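Local atomic coordinates of putative hydantoin racemase (Klebsiella pneumoniae subsp. pneumoniae, PDB entry 3QVL), a protein that racemises allantoin and probably other 5-monosubstituted hydantoins, interconverting their D and L forms as a member of the HyuE racemase family. Residues 25-28 / 29-33. Numbering follows the deposited sequence.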
# COMPACT_ATOMS: atom_id res chain seq x y z
N ALA A 25 24.94 -15.38 -25.17
CA ALA A 25 25.67 -14.14 -25.49
C ALA A 25 26.28 -13.46 -24.26
O ALA A 25 27.30 -12.78 -24.37
CB ALA A 25 24.76 -13.17 -26.23
N VAL A 26 25.66 -13.66 -23.10
CA VAL A 26 26.12 -13.01 -21.86
C VAL A 26 26.70 -13.99 -20.84
O VAL A 26 27.21 -13.58 -19.79
CB VAL A 26 24.98 -12.19 -21.18
CG1 VAL A 26 24.47 -11.10 -22.12
CG2 VAL A 26 23.85 -13.11 -20.73
N ALA A 27 26.63 -15.29 -21.15
CA ALA A 27 27.10 -16.34 -20.25
C ALA A 27 28.58 -16.18 -19.91
O ALA A 27 29.41 -15.92 -20.78
CB ALA A 27 26.84 -17.71 -20.86
N ALA A 28 28.89 -16.32 -18.62
CA ALA A 28 30.27 -16.23 -18.13
C ALA A 28 31.11 -17.41 -18.63
O ALA A 28 30.55 -18.47 -18.96
CB ALA A 28 30.28 -16.17 -16.61
N PRO A 29 32.44 -17.24 -18.71
CA PRO A 29 33.31 -18.37 -19.06
C PRO A 29 33.08 -19.55 -18.12
O PRO A 29 33.07 -19.38 -16.90
CB PRO A 29 34.71 -17.80 -18.88
CG PRO A 29 34.56 -16.35 -19.13
CD PRO A 29 33.20 -15.98 -18.60
N GLY A 30 32.88 -20.74 -18.69
CA GLY A 30 32.61 -21.94 -17.91
C GLY A 30 31.13 -22.27 -17.77
O GLY A 30 30.78 -23.33 -17.25
N THR A 31 30.27 -21.37 -18.23
CA THR A 31 28.83 -21.58 -18.18
C THR A 31 28.30 -22.21 -19.46
O THR A 31 28.53 -21.69 -20.56
CB THR A 31 28.06 -20.26 -17.88
OG1 THR A 31 28.41 -19.78 -16.57
CG2 THR A 31 26.55 -20.47 -17.94
N GLU A 32 27.59 -23.32 -19.31
CA GLU A 32 26.89 -23.97 -20.41
C GLU A 32 25.40 -23.67 -20.30
O GLU A 32 24.80 -23.82 -19.24
CB GLU A 32 27.13 -25.48 -20.39
CG GLU A 32 26.53 -26.23 -21.59
CD GLU A 32 26.61 -27.74 -21.45
OE1 GLU A 32 27.27 -28.24 -20.52
OE2 GLU A 32 26.00 -28.43 -22.29
N ILE A 33 24.81 -23.23 -21.41
CA ILE A 33 23.38 -22.96 -21.48
C ILE A 33 22.65 -24.15 -22.10
O ILE A 33 23.01 -24.61 -23.19
CB ILE A 33 23.08 -21.66 -22.29
CG1 ILE A 33 23.74 -20.43 -21.65
CG2 ILE A 33 21.57 -21.47 -22.50
CD1 ILE A 33 23.27 -20.09 -20.23
O HOH W 1 30.01 -19.58 -21.45
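Ala28 and Thr31 close a type II beta turn, Ala28-Pro29-Gly30-Thr31, a local contact at the protein surface where the chain leaves helix 13-26 and enters strand 31-36. The turn is shut by one backbone hydrogen bond, from Thr31 N to Ala28 O at 3.0 Å, with an N-H...O angle of 152°. Pro29 and Gly30 occupy the two middle positions in the classic pairing for this turn type. The proline ring holds phi near -55°, and Gly30 takes a positive phi of 96°, a backbone conformation that glycine adopts easily because it has no CB. CD of Pro29 lies 3.5 Å from CB of Ala28, as neighbours across the peptide bond must be close.

Ala28 O has a second partner: a water donates to it at 2.8 Å and also to Thr31 O at 2.7 Å, so the turn is bridged twice, directly and through solvent. Just before the turn, the methyl of Ala27 points at the strand and rests against CG2 of Thr31, 4.0 Å away, with CG1 of Ile33 4.2 Å from the same CB. Thr31 splits its two branches: CG2, anti to the backbone N, lies on Ala27, whereas OG1 stays beside the backbone N and hydrogen-bonds to OE2 of Glu212. Ala28 N donates to that same carboxylate oxygen, so one acceptor ties both ends of the turn to helix 203-216.

This connection completes the beta-alpha-beta unit of strand 2-7, helix 13-26 and strand 31-36. Gly30 and Glu32 pair through their backbones with strand 2-7, the parallel neighbour of strand 31-36, which is outermost in its sheet within this chain, and the side chain of Ile33 touches Ala23 and Arg24 of helix 13-26 and Val208 of helix 203-216.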